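Local coordinates for periplasmic branched-chain amino acid-binding protein (Burkholderia mallei, PDB 3I09), which probably captures small carboxylate solutes such as branched-chain amino acids in the periplasm and delivers them to an ABC transporter, at residues Y334-K339 with D349-V354; I10-G15 with H52-D57; F144-D149 with S186-A191; E111-Y116 with T369-W374; D123-A128 with E157-D162. All blocks are in the same frame, centred on the assembly; numbering follows the deposited sequence. Where two conformers were deposited one is given.

Interaction 1 (Y334-K339 with D349-V354); sequences YLMEVK and DYYKVV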
# COMPACT_ATOMS: atom_id res chain seq x y z
N TYR A 334 11.04 2.98 -4.69
CA TYR A 334 11.58 4.26 -5.15
C TYR A 334 11.49 5.31 -4.06
O TYR A 334 10.40 5.55 -3.52
CB TYR A 334 10.83 4.74 -6.42
CG TYR A 334 10.90 3.67 -7.48
CD1 TYR A 334 12.07 3.49 -8.20
CD2 TYR A 334 9.86 2.76 -7.65
CE1 TYR A 334 12.19 2.48 -9.11
CE2 TYR A 334 9.97 1.73 -8.56
CZ TYR A 334 11.14 1.60 -9.29
OH TYR A 334 11.27 0.57 -10.18
N LEU A 335 12.61 5.95 -3.77
CA LEU A 335 12.66 7.14 -2.90
C LEU A 335 12.50 8.33 -3.83
O LEU A 335 13.30 8.50 -4.75
CB LEU A 335 14.01 7.22 -2.20
CG LEU A 335 14.15 8.29 -1.12
CD1 LEU A 335 13.17 7.97 0.05
CD2 LEU A 335 15.58 8.39 -0.63
N MSE A 336 11.46 9.12 -3.62
CA MSE A 336 11.19 10.27 -4.47
C MSE A 336 11.08 11.55 -3.71
O MSE A 336 10.83 11.55 -2.49
CB MSE A 336 9.92 9.97 -5.23
CG MSE A 336 10.27 8.66 -5.91
SE MSE A 336 9.35 8.33 -7.32
CE MSE A 336 7.75 8.21 -6.37
N GLU A 337 11.31 12.64 -4.42
CA GLU A 337 11.11 13.95 -3.84
C GLU A 337 10.02 14.66 -4.64
O GLU A 337 10.01 14.61 -5.87
CB GLU A 337 12.42 14.76 -3.82
CG GLU A 337 12.24 16.10 -3.17
CD GLU A 337 13.52 16.97 -3.11
OE1 GLU A 337 14.40 16.80 -3.98
OE2 GLU A 337 13.59 17.86 -2.23
N VAL A 338 9.11 15.33 -3.94
CA VAL A 338 8.02 16.04 -4.60
C VAL A 338 8.58 17.31 -5.22
O VAL A 338 9.36 18.04 -4.59
CB VAL A 338 6.89 16.39 -3.63
CG1 VAL A 338 5.81 17.18 -4.39
CG2 VAL A 338 6.34 15.07 -2.97
N LYS A 339 8.26 17.50 -6.49
CA LYS A 339 8.69 18.66 -7.27
C LYS A 339 8.22 20.04 -6.79
O LYS A 339 7.15 20.18 -6.19
CB LYS A 339 8.27 18.50 -8.74
CG LYS A 339 9.10 17.48 -9.51
CD LYS A 339 8.66 17.39 -11.00
CE LYS A 339 9.68 16.61 -11.82
NZ LYS A 339 9.36 16.76 -13.27
N ASP A 349 2.70 15.61 -13.06
CA ASP A 349 4.15 15.44 -13.02
C ASP A 349 4.66 15.92 -11.66
O ASP A 349 4.96 17.08 -11.50
CB ASP A 349 4.79 16.20 -14.20
CG ASP A 349 6.31 16.21 -14.17
OD1 ASP A 349 6.90 15.36 -13.50
OD2 ASP A 349 6.93 17.06 -14.87
N TYR A 350 4.75 15.01 -10.68
CA TYR A 350 5.00 15.42 -9.31
C TYR A 350 6.33 14.97 -8.72
O TYR A 350 6.74 15.55 -7.69
CB TYR A 350 3.88 14.91 -8.39
CG TYR A 350 2.47 15.37 -8.70
CD1 TYR A 350 2.21 16.56 -9.38
CD2 TYR A 350 1.36 14.69 -8.19
CE1 TYR A 350 0.92 17.00 -9.60
CE2 TYR A 350 0.05 15.13 -8.43
CZ TYR A 350 -0.15 16.25 -9.14
OH TYR A 350 -1.43 16.68 -9.39
N TYR A 351 6.99 13.95 -9.29
CA TYR A 351 8.09 13.26 -8.64
C TYR A 351 9.45 13.42 -9.30
O TYR A 351 9.53 13.40 -10.53
CB TYR A 351 7.83 11.76 -8.71
CG TYR A 351 6.54 11.28 -8.13
CD1 TYR A 351 6.38 11.17 -6.76
CD2 TYR A 351 5.51 10.85 -8.95
CE1 TYR A 351 5.22 10.67 -6.22
CE2 TYR A 351 4.34 10.35 -8.42
CZ TYR A 351 4.19 10.28 -7.06
OH TYR A 351 3.03 9.79 -6.52
N LYS A 352 10.50 13.49 -8.49
CA LYS A 352 11.87 13.34 -8.91
C LYS A 352 12.33 12.07 -8.23
O LYS A 352 12.13 11.92 -7.02
CB LYS A 352 12.70 14.51 -8.40
CG LYS A 352 12.39 15.83 -9.09
CD LYS A 352 13.22 17.02 -8.57
CE LYS A 352 12.75 17.54 -7.21
NZ LYS A 352 13.35 18.88 -6.93
N VAL A 353 12.97 11.15 -8.96
CA VAL A 353 13.51 9.96 -8.28
C VAL A 353 14.84 10.28 -7.58
O VAL A 353 15.81 10.75 -8.20
CB VAL A 353 13.67 8.75 -9.23
CG1 VAL A 353 14.26 7.55 -8.47
CG2 VAL A 353 12.34 8.40 -9.88
N VAL A 354 14.91 10.06 -6.29
CA VAL A 354 16.13 10.29 -5.53
C VAL A 354 17.01 9.03 -5.62
O VAL A 354 18.22 9.12 -5.85
CB VAL A 354 15.77 10.61 -4.06
CG1 VAL A 354 17.02 10.84 -3.16
CG2 VAL A 354 14.88 11.82 -3.99
O HOH W 1 11.67 19.58 -4.68
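Lys339, just past the end of its strand, reaches across with its chain extended beyond CG and makes a salt bridge to Asp349 beside the hairpin's loop. Lys339 NZ lies 2.8 Å from Asp349 OD1, which it meets on the syn side, while its bond to OD2 of the same carboxylate is weak. The lysine's backbone takes part too, its N giving a nearly straight bond (177°) to Tyr350 O at 2.7 Å. Two residues back, Glu337 pairs with Lys352 as the hydrogen-bonded antiparallel pair, their amides and carbonyls exchanging two bonds. Their side chains lie side by side and point the same way, but Glu337 OE1 and Lys352 NZ make only a long salt bridge of 3.8 Å. Lys352 NZ has a stronger partner in Glu343, and a water links it to Val338 O. On the other face Met336, Val338, Tyr351 and Val353 bring mainly apolar groups together. Selenomethionine Met336, bent at its third torsion (-65°), carries CE over a face of the Tyr351 ring, 3.7 Å from the centroid, a CH-pi contact in the conformer described here; Tyr351 has a second conformer, for which the contact is doubtful. Met336 SE also rests 3.9 Å from Val353 CG2. The hairpin belongs to an antiparallel sheet: strand 329-338 has strand 248-251 as another neighbour, and helix 233-239 packs against Tyr350 and Tyr351.

Interaction 2 (I10-G15 with H52-D57); sequences ITDMSG and HQNKAD. With EDO (1,2-ethanediol), chain L.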
# COMPACT_ATOMS: atom_id res chain seq x y z
N ILE A 10 -12.30 -6.19 -1.94
CA ILE A 10 -12.87 -5.48 -0.77
C ILE A 10 -11.96 -4.36 -0.35
O ILE A 10 -10.77 -4.57 -0.01
CB ILE A 10 -13.14 -6.40 0.42
CG1 ILE A 10 -13.98 -7.60 0.01
CG2 ILE A 10 -13.84 -5.57 1.54
CD1 ILE A 10 -14.26 -8.60 1.17
N THR A 11 -12.47 -3.14 -0.38
CA THR A 11 -11.68 -1.96 -0.11
C THR A 11 -12.56 -0.84 0.37
O THR A 11 -13.79 -0.99 0.46
CB THR A 11 -10.85 -1.52 -1.37
OG1 THR A 11 -9.77 -0.65 -0.95
CG2 THR A 11 -11.73 -0.81 -2.43
N ASP A 12 -11.95 0.26 0.78
CA ASP A 12 -12.72 1.47 1.15
C ASP A 12 -13.15 2.17 -0.15
O ASP A 12 -12.31 2.71 -0.88
CB ASP A 12 -11.85 2.42 1.97
CG ASP A 12 -12.54 3.75 2.26
OD1 ASP A 12 -13.76 3.83 2.09
OD2 ASP A 12 -11.84 4.71 2.69
N MSE A 13 -14.45 2.17 -0.42
CA MSE A 13 -14.94 2.85 -1.63
C MSE A 13 -15.62 4.18 -1.32
O MSE A 13 -16.06 4.87 -2.24
CB MSE A 13 -15.87 1.94 -2.42
CG MSE A 13 -15.11 0.85 -3.12
SE MSE A 13 -16.31 -0.42 -3.94
CE MSE A 13 -16.94 0.65 -5.41
N SER A 14 -15.68 4.55 -0.04
CA SER A 14 -16.44 5.73 0.37
C SER A 14 -15.77 6.73 1.30
O SER A 14 -16.24 7.86 1.42
CB SER A 14 -17.79 5.31 0.98
OG SER A 14 -17.67 4.34 2.02
N GLY A 15 -14.68 6.36 1.97
CA GLY A 15 -14.05 7.21 2.98
C GLY A 15 -12.68 7.76 2.55
O GLY A 15 -12.44 8.02 1.35
N HIS A 52 -15.86 -1.95 2.32
CA HIS A 52 -15.79 -2.29 3.76
C HIS A 52 -16.05 -1.15 4.71
O HIS A 52 -16.16 -1.37 5.91
CB HIS A 52 -14.51 -3.04 4.15
CG HIS A 52 -13.22 -2.34 3.87
ND1 HIS A 52 -12.96 -1.02 4.19
CD2 HIS A 52 -12.04 -2.84 3.41
CE1 HIS A 52 -11.70 -0.74 3.92
NE2 HIS A 52 -11.13 -1.82 3.43
N GLN A 53 -16.13 0.06 4.17
CA GLN A 53 -16.43 1.25 4.97
C GLN A 53 -15.43 1.41 6.12
O GLN A 53 -15.75 1.97 7.16
CB GLN A 53 -17.86 1.16 5.51
CG GLN A 53 -18.90 0.73 4.46
CD GLN A 53 -20.32 1.00 4.88
OE1 GLN A 53 -20.64 2.07 5.43
NE2 GLN A 53 -21.20 0.05 4.60
N ASN A 54 -14.20 0.94 5.93
CA ASN A 54 -13.19 0.96 7.01
C ASN A 54 -13.59 0.25 8.30
O ASN A 54 -13.18 0.65 9.39
CB ASN A 54 -12.70 2.38 7.25
CG ASN A 54 -11.94 2.90 6.07
OD1 ASN A 54 -10.96 2.28 5.67
ND2 ASN A 54 -12.41 4.03 5.49
N LYS A 55 -14.34 -0.84 8.13
CA LYS A 55 -14.77 -1.69 9.22
C LYS A 55 -14.22 -3.10 9.01
O LYS A 55 -14.60 -3.81 8.05
CB LYS A 55 -16.30 -1.77 9.26
CG LYS A 55 -17.02 -0.43 9.50
CD LYS A 55 -16.62 0.30 10.74
CE LYS A 55 -17.51 1.57 10.89
NZ LYS A 55 -17.07 2.40 12.02
N ALA A 56 -13.36 -3.53 9.93
CA ALA A 56 -12.75 -4.87 9.81
C ALA A 56 -13.80 -5.97 9.81
O ALA A 56 -13.67 -7.01 9.13
CB ALA A 56 -11.76 -5.10 10.96
N ASP A 57 -14.85 -5.77 10.61
CA ASP A 57 -15.89 -6.81 10.70
C ASP A 57 -16.69 -6.96 9.40
O ASP A 57 -17.01 -8.08 9.00
CB ASP A 57 -16.80 -6.68 11.95
CG ASP A 57 -17.63 -5.39 12.01
OD1 ASP A 57 -17.45 -4.43 11.22
OD2 ASP A 57 -18.45 -5.32 12.96
C1 EDO L . -15.78 -2.72 13.17
O1 EDO L . -14.88 -3.78 12.79
C2 EDO L . -15.04 -1.69 14.00
O2 EDO L . -14.48 -0.68 13.13
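An Asx turn begun by Asp12, at the carboxyl end of strand 5-11, meets the loop of His52 and Asn54 that follows the neighbouring parallel strand 43-51. Asp12 OD1 takes two backbone donors, Ser14 N and, on its syn side, Gly15 N at 2.7 Å, so that the chain wraps round the carboxylate. The other oxygen serves the partner loop: Asn54 ND2 comes down on Asp12 OD2 at 2.9 Å from almost straight above the carboxylate plane (85° out of it). Tyr17 N, from a pocket residue, also donates to this oxygen, and Asn54 OD1 accepts from Asn80 of the same pocket. Beside this pair, His52 N bonds to Thr11 O at 2.9 Å. With CG placed between its backbone N and carbonyl carbon (chi1 58°), the His52 ring folds over the peptide joining Thr11 and Asp12, and Thr11 C sits 3.5 Å above the ring's centre. Both ring nitrogens are engaged, ND1 accepting from Asn54 N at 2.9 Å and NE2 bonding to Thr79 O, a pattern consistent with a neutral ring protonated on NE2. Ile10 CG2 packs on His52 CB at 3.7 Å. Loops gathered at the carboxyl ends of parallel strands, here next to the acetoacetate pocket, are characteristic of ligand sites in alpha/beta lobes of type I periplasmic binding proteins.

Interaction 3 (F144-D149 with S186-A191); sequences FFLTAD and SFLLQA
Phe144 and Leu146, alternate residues of strand 142-148, pack against Phe187, Leu188 and Ala191 of a helix that makes a beta-alpha-beta crossover. Helix 185-193 joins strands 170-177 and 198-202, which flank strand 142-148 in the parallel sheet, and therefore runs nearly antiparallel over the strand between them, with 160° between the segment axes. Phe144 illustrates how an aromatic side chain packs in such an interface. From CB, its CG lies anti to the backbone N (chi1 -167°), which sends the ring out toward the helix. CG passes 4.0 Å from Ala191 CA, and CD1 then presses on the methyl, 3.4 Å from Ala191 CB. CE1 is 3.5 Å from Ala191 CA, whose C-H lies over the ring face in a CH-pi contact, offset toward the rim. At the tip, CZ comes within 4.3 Å of Gln190 O. The small alanine thus lets the helix backbone itself rest on the ring. Phe187, one helical turn before Ala191, is crossed at about a right angle by Leu146, whose two methyls divide the work: Leu146 CD2 looks to Leu188 CD2 at 4.3 Å, while Leu146 CD1 touches Phe187 CB at 3.6 Å.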
# COMPACT_ATOMS: atom_id res chain seq x y z
N PHE A 144 9.09 13.15 16.38
CA PHE A 144 7.84 13.02 17.12
C PHE A 144 6.81 12.47 16.13
O PHE A 144 6.71 12.95 14.99
CB PHE A 144 7.38 14.35 17.70
CG PHE A 144 6.26 14.23 18.72
CD1 PHE A 144 4.93 14.23 18.33
CD2 PHE A 144 6.55 14.11 20.09
CE1 PHE A 144 3.91 14.12 19.27
CE2 PHE A 144 5.53 14.01 21.03
CZ PHE A 144 4.22 14.01 20.62
N PHE A 145 6.07 11.44 16.53
CA PHE A 145 5.09 10.81 15.62
C PHE A 145 3.67 11.30 15.85
O PHE A 145 3.21 11.46 17.02
CB PHE A 145 5.15 9.29 15.69
CG PHE A 145 6.41 8.70 15.14
CD1 PHE A 145 6.52 8.45 13.79
CD2 PHE A 145 7.50 8.44 15.96
CE1 PHE A 145 7.69 7.95 13.25
CE2 PHE A 145 8.68 7.91 15.43
CZ PHE A 145 8.77 7.68 14.07
N LEU A 146 2.97 11.52 14.73
CA LEU A 146 1.52 11.67 14.72
C LEU A 146 1.00 10.37 14.11
O LEU A 146 1.25 10.09 12.93
CB LEU A 146 1.10 12.86 13.87
CG LEU A 146 -0.39 13.15 13.68
CD1 LEU A 146 -1.08 13.44 15.03
CD2 LEU A 146 -0.60 14.34 12.74
N THR A 147 0.28 9.57 14.89
CA THR A 147 0.04 8.19 14.52
C THR A 147 -1.45 7.87 14.50
O THR A 147 -2.15 8.03 15.52
CB THR A 147 0.72 7.26 15.53
OG1 THR A 147 2.13 7.55 15.55
CG2 THR A 147 0.46 5.77 15.23
N ALA A 148 -1.93 7.35 13.37
CA ALA A 148 -3.31 6.89 13.27
C ALA A 148 -3.52 5.72 14.23
O ALA A 148 -2.75 4.75 14.23
CB ALA A 148 -3.67 6.47 11.84
N ASP A 149 -4.59 5.80 15.00
CA ASP A 149 -4.86 4.85 16.09
C ASP A 149 -5.52 3.57 15.63
O ASP A 149 -6.68 3.32 15.94
CB ASP A 149 -5.74 5.55 17.17
CG ASP A 149 -5.85 4.73 18.47
OD1 ASP A 149 -5.03 3.79 18.69
OD2 ASP A 149 -6.77 5.04 19.28
N SER A 186 -4.93 20.01 18.38
CA SER A 186 -4.31 19.66 19.68
C SER A 186 -3.14 18.68 19.53
O SER A 186 -2.10 18.83 20.19
CB SER A 186 -5.35 19.15 20.67
OG SER A 186 -5.81 17.85 20.30
N PHE A 187 -3.28 17.73 18.62
CA PHE A 187 -2.22 16.78 18.33
C PHE A 187 -0.97 17.50 17.79
O PHE A 187 0.16 17.23 18.21
CB PHE A 187 -2.69 15.72 17.32
CG PHE A 187 -4.05 15.13 17.63
CD1 PHE A 187 -4.40 14.77 18.92
CD2 PHE A 187 -4.97 14.92 16.64
CE1 PHE A 187 -5.67 14.22 19.19
CE2 PHE A 187 -6.22 14.36 16.90
CZ PHE A 187 -6.56 14.02 18.18
N LEU A 188 -1.18 18.44 16.87
CA LEU A 188 -0.06 19.15 16.28
C LEU A 188 0.65 20.04 17.31
O LEU A 188 1.86 20.11 17.33
CB LEU A 188 -0.51 19.94 15.03
CG LEU A 188 -0.81 19.15 13.74
CD1 LEU A 188 -1.54 20.06 12.75
CD2 LEU A 188 0.41 18.54 13.09
N LEU A 189 -0.11 20.67 18.20
CA LEU A 189 0.50 21.46 19.26
C LEU A 189 1.35 20.61 20.23
O LEU A 189 2.42 21.05 20.66
CB LEU A 189 -0.54 22.29 19.97
CG LEU A 189 -1.14 23.33 19.01
CD1 LEU A 189 -2.19 24.17 19.74
CD2 LEU A 189 -0.09 24.25 18.33
N GLN A 190 0.90 19.39 20.55
CA GLN A 190 1.71 18.47 21.34
C GLN A 190 3.00 18.17 20.65
O GLN A 190 4.05 18.26 21.25
CB GLN A 190 0.99 17.14 21.58
CG GLN A 190 -0.17 17.25 22.49
CD GLN A 190 -0.94 15.93 22.59
OE1 GLN A 190 -0.35 14.89 22.92
NE2 GLN A 190 -2.25 15.98 22.33
N ALA A 191 2.91 17.84 19.37
CA ALA A 191 4.10 17.58 18.56
C ALA A 191 5.02 18.80 18.53
O ALA A 191 6.22 18.67 18.65
CB ALA A 191 3.74 17.14 17.13

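Interaction 4 (E111-Y116 with T369-W374); sequences EQCTPY and TRCALW. With EDO (1,2-ethanediol), chain N.
Cys113 and Cys371 supply the covalent element, a disulfide tying the C-terminal tail to a loop more than 250 residues earlier. The modelled separation of Cys113 SG and Cys371 SG, 2.6 Å, is longer than a standard disulfide bond, so its exact geometry is doubtful. The ionic element is a side-on grip: Arg370 NE bonds to Glu111 OE2 at 2.9 Å, nearly straight at 166°, and Arg370 NH2 to Glu111 OE1 at 3.0 Å on its syn lone pair. The carboxylate and guanidinium planes are turned 54° apart, and Arg370 NH1 holds Asp106 as well. Apolar packing completes the contact, with Leu373 CD1 against Pro115 CD at 4.0 Å and Leu373 CG beside the Cys113 sulfur. The 111-116 loop leads into strand 117-119, at the edge of the six-stranded sheet; Gln112 and Thr114 rest on helix 81-94, while Tyr116 packs on helix 302-309.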
# COMPACT_ATOMS: atom_id res chain seq x y z
N GLU A 111 4.11 -11.36 12.13
CA GLU A 111 3.37 -12.03 13.21
C GLU A 111 2.13 -12.78 12.72
O GLU A 111 1.72 -13.75 13.35
CB GLU A 111 2.97 -11.03 14.30
CG GLU A 111 4.14 -10.47 15.11
CD GLU A 111 4.84 -9.29 14.47
OE1 GLU A 111 4.44 -8.86 13.35
OE2 GLU A 111 5.79 -8.78 15.12
N GLN A 112 1.50 -12.29 11.64
CA GLN A 112 0.30 -12.90 11.11
C GLN A 112 0.48 -13.46 9.70
O GLN A 112 -0.48 -13.54 8.92
CB GLN A 112 -0.87 -11.91 11.20
CG GLN A 112 -1.15 -11.57 12.68
CD GLN A 112 -2.31 -10.60 12.91
OE1 GLN A 112 -2.18 -9.65 13.72
NE2 GLN A 112 -3.43 -10.84 12.28
N CYS A 113 1.70 -13.94 9.40
CA CYS A 113 1.96 -14.52 8.11
C CYS A 113 1.19 -15.83 7.96
O CYS A 113 0.86 -16.51 8.96
CB CYS A 113 3.46 -14.72 7.89
SG CYS A 113 4.14 -16.06 8.88
N THR A 114 0.81 -16.14 6.73
CA THR A 114 0.07 -17.36 6.45
C THR A 114 0.61 -17.94 5.14
O THR A 114 1.24 -17.23 4.38
CB THR A 114 -1.48 -17.16 6.33
OG1 THR A 114 -1.89 -17.04 4.98
CG2 THR A 114 -2.00 -15.90 7.12
N PRO A 115 0.35 -19.20 4.89
CA PRO A 115 0.72 -19.83 3.65
C PRO A 115 -0.15 -19.46 2.46
O PRO A 115 0.17 -19.88 1.36
CB PRO A 115 0.52 -21.33 3.93
CG PRO A 115 0.27 -21.44 5.36
CD PRO A 115 -0.34 -20.15 5.78
N TYR A 116 -1.20 -18.66 2.69
CA TYR A 116 -2.14 -18.28 1.65
C TYR A 116 -2.17 -16.78 1.35
O TYR A 116 -3.06 -16.33 0.63
CB TYR A 116 -3.56 -18.76 2.06
CG TYR A 116 -3.59 -20.26 2.18
CD1 TYR A 116 -3.71 -21.06 1.05
CD2 TYR A 116 -3.39 -20.88 3.39
CE1 TYR A 116 -3.67 -22.44 1.13
CE2 TYR A 116 -3.37 -22.28 3.48
CZ TYR A 116 -3.50 -23.04 2.35
OH TYR A 116 -3.46 -24.41 2.45
N THR A 369 12.93 -11.22 10.64
CA THR A 369 11.55 -11.63 10.44
C THR A 369 10.86 -12.09 11.72
O THR A 369 11.48 -12.72 12.58
CB THR A 369 11.44 -12.79 9.44
OG1 THR A 369 10.07 -12.97 9.07
CG2 THR A 369 12.05 -14.11 10.03
N ARG A 370 9.57 -11.80 11.83
CA ARG A 370 8.72 -12.38 12.88
C ARG A 370 7.75 -13.40 12.29
O ARG A 370 6.78 -13.85 12.94
CB ARG A 370 8.00 -11.26 13.67
CG ARG A 370 8.96 -10.16 14.22
CD ARG A 370 9.10 -8.92 13.33
NE ARG A 370 7.81 -8.28 13.16
CZ ARG A 370 7.53 -7.33 12.27
NH1 ARG A 370 8.46 -6.84 11.44
NH2 ARG A 370 6.30 -6.86 12.22
N CYS A 371 8.04 -13.82 11.05
CA CYS A 371 7.23 -14.84 10.37
C CYS A 371 7.69 -16.24 10.79
O CYS A 371 8.78 -16.68 10.45
CB CYS A 371 7.35 -14.72 8.85
SG CYS A 371 6.52 -16.03 7.94
N ALA A 372 6.83 -16.92 11.55
CA ALA A 372 7.15 -18.25 12.07
C ALA A 372 7.33 -19.32 10.95
O ALA A 372 7.91 -20.39 11.19
CB ALA A 372 6.06 -18.69 13.08
N LEU A 373 6.87 -19.02 9.74
CA LEU A 373 7.01 -19.92 8.59
C LEU A 373 8.28 -19.70 7.77
O LEU A 373 8.53 -20.44 6.81
CB LEU A 373 5.78 -19.78 7.69
CG LEU A 373 4.45 -20.06 8.37
CD1 LEU A 373 3.24 -19.74 7.44
CD2 LEU A 373 4.42 -21.51 8.83
N TRP A 374 9.08 -18.70 8.14
CA TRP A 374 10.33 -18.39 7.43
C TRP A 374 11.53 -18.65 8.33
O TRP A 374 11.97 -17.79 9.10
CB TRP A 374 10.33 -16.95 6.96
CG TRP A 374 11.45 -16.56 6.05
CD1 TRP A 374 12.27 -17.40 5.33
CD2 TRP A 374 11.85 -15.22 5.71
NE1 TRP A 374 13.17 -16.66 4.60
CE2 TRP A 374 12.94 -15.33 4.80
CE3 TRP A 374 11.42 -13.96 6.09
CZ2 TRP A 374 13.57 -14.22 4.27
CZ3 TRP A 374 12.04 -12.86 5.56
CH2 TRP A 374 13.11 -12.99 4.66
C1 EDO N . 10.85 -22.80 6.11
O1 EDO N . 11.35 -22.24 7.34
C2 EDO N . 11.52 -22.16 4.89
O2 EDO N . 12.09 -20.88 5.18

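Interaction 5 (D123-A128 with E157-D162); sequences DTMALA and EKNTAD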
# COMPACT_ATOMS: atom_id res chain seq x y z
N ASP A 123 4.92 -2.31 2.03
CA ASP A 123 4.55 -2.48 3.44
C ASP A 123 5.24 -1.44 4.29
O ASP A 123 6.04 -0.63 3.81
CB ASP A 123 4.76 -3.92 3.99
CG ASP A 123 6.21 -4.36 4.08
OD1 ASP A 123 7.09 -3.52 4.31
OD2 ASP A 123 6.44 -5.59 3.92
N THR A 124 4.89 -1.44 5.56
CA THR A 124 5.43 -0.42 6.48
C THR A 124 6.92 -0.55 6.76
O THR A 124 7.57 0.45 7.09
CB THR A 124 4.66 -0.44 7.80
OG1 THR A 124 4.64 -1.78 8.32
CG2 THR A 124 3.24 0.03 7.57
N MSE A 125 7.49 -1.74 6.64
CA MSE A 125 8.96 -1.87 6.74
C MSE A 125 9.65 -1.14 5.57
O MSE A 125 10.61 -0.43 5.78
CB MSE A 125 9.34 -3.35 6.80
CG MSE A 125 10.78 -3.61 6.81
SE MSE A 125 11.52 -2.97 8.53
CE MSE A 125 10.94 -4.45 9.61
N ALA A 126 9.18 -1.32 4.33
CA ALA A 126 9.75 -0.63 3.19
C ALA A 126 9.60 0.88 3.32
O ALA A 126 10.55 1.60 2.97
CB ALA A 126 9.13 -1.10 1.86
N LEU A 127 8.45 1.36 3.80
CA LEU A 127 8.26 2.81 4.05
C LEU A 127 9.28 3.36 5.01
O LEU A 127 9.92 4.40 4.74
CB LEU A 127 6.83 3.13 4.52
CG LEU A 127 5.69 2.75 3.57
CD1 LEU A 127 4.32 3.00 4.20
CD2 LEU A 127 5.82 3.47 2.18
N ALA A 128 9.45 2.66 6.12
CA ALA A 128 10.39 3.04 7.17
C ALA A 128 11.83 3.04 6.68
O ALA A 128 12.58 4.00 6.90
CB ALA A 128 10.23 2.09 8.35
N GLU A 157 4.59 3.38 12.85
CA GLU A 157 5.33 4.06 13.89
C GLU A 157 6.43 3.14 14.44
O GLU A 157 7.56 3.57 14.66
CB GLU A 157 4.40 4.54 15.03
CG GLU A 157 5.16 5.19 16.21
CD GLU A 157 4.27 5.54 17.41
OE1 GLU A 157 3.14 6.04 17.24
OE2 GLU A 157 4.73 5.34 18.55
N LYS A 158 6.10 1.88 14.68
CA LYS A 158 7.12 0.97 15.21
C LYS A 158 8.28 0.73 14.24
O LYS A 158 9.45 0.83 14.64
CB LYS A 158 6.51 -0.37 15.67
CG LYS A 158 7.50 -1.47 16.03
CD LYS A 158 8.26 -1.17 17.28
CE LYS A 158 8.74 -2.47 17.97
NZ LYS A 158 9.59 -3.33 17.08
N ASN A 159 7.97 0.45 12.97
CA ASN A 159 9.02 0.22 11.96
C ASN A 159 9.87 1.48 11.85
O ASN A 159 11.09 1.42 11.80
CB ASN A 159 8.41 -0.06 10.57
CG ASN A 159 7.78 -1.45 10.42
OD1 ASN A 159 6.69 -1.55 9.88
ND2 ASN A 159 8.46 -2.50 10.86
N THR A 160 9.24 2.63 11.79
CA THR A 160 9.97 3.89 11.56
C THR A 160 10.82 4.27 12.79
O THR A 160 11.99 4.66 12.65
CB THR A 160 9.04 5.02 11.13
OG1 THR A 160 8.25 4.61 9.99
CG2 THR A 160 9.85 6.31 10.77
N ALA A 161 10.24 4.15 13.99
CA ALA A 161 11.00 4.38 15.22
C ALA A 161 12.25 3.50 15.29
O ALA A 161 13.35 3.96 15.69
CB ALA A 161 10.13 4.19 16.49
N ASP A 162 12.08 2.24 14.93
CA ASP A 162 13.22 1.30 14.92
C ASP A 162 14.31 1.74 13.94
O ASP A 162 15.50 1.71 14.29
CB ASP A 162 12.78 -0.12 14.58
CG ASP A 162 12.00 -0.80 15.71
OD1 ASP A 162 12.02 -0.32 16.89
OD2 ASP A 162 11.34 -1.81 15.42
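Thr124 and Asn159 join the start of helix 124-137 to the middle of helix 151-166 through a short hydrogen bond. The first segment begins at Asp123, the N-cap, whose OD1 accepts from Ala126 N at 3.0 Å and fixes the helix start. Next comes Thr124, with OG1 held between its backbone N and carbonyl carbon (chi1 53°), where it faces the second helix. Thr124 OG1 donates to Asn159 OD1 at 2.6 Å, nearly in line with the amide C=O, and itself receives a bond from Asp106 N. The other end of the amide is also engaged, since Asn159 ND2 bonds to Asp106 OD2. Asp106 thereby links both partners, and the buried amide has both its oxygen and its nitrogen satisfied. Selenomethionine Met125 points its CB away from the second helix, but its bent chain brings CE to 3.4 Å from Asn159 ND2. One turn on from Thr124, Ala128 marks the close approach: Ala128 CB touches Asn159 CB at 3.6 Å and lies equally near Thr160 OG1, which bonds to Leu156 O. Consistent with the small side chain of Ala128, the segment axes approach to 8.3 Å, crossing at -35°. Strand 142-148 connects the two helices in sequence, and Phe145 on that strand packs against Thr160 and Ala161, seating helix 151-166 on the parallel sheet.

Along the chain interaction 2 comes first, then interactions 3 and 5, alternating their segments, then interaction 1; interaction 4 spans these last three. Interaction 2 belongs to the six-stranded sheet, and interaction 4 includes the loop leading into its edge strand 117-119. Interactions 3 and 5, centres 17 Å apart, share strand 142-148, with helices 185-193 and 151-166 on its two faces, and Thr147 probably hydrogen-bonds Glu157. Arg370 touches Met125, joining interactions 4 and 5. Interaction 1 lies in a separate antiparallel sheet, centred 20 Å from interaction 5 and 33 Å from interaction 4, across the chain's centre from interactions 2 and 4. The acetoacetate pocket draws on both lobes of this type I binding protein.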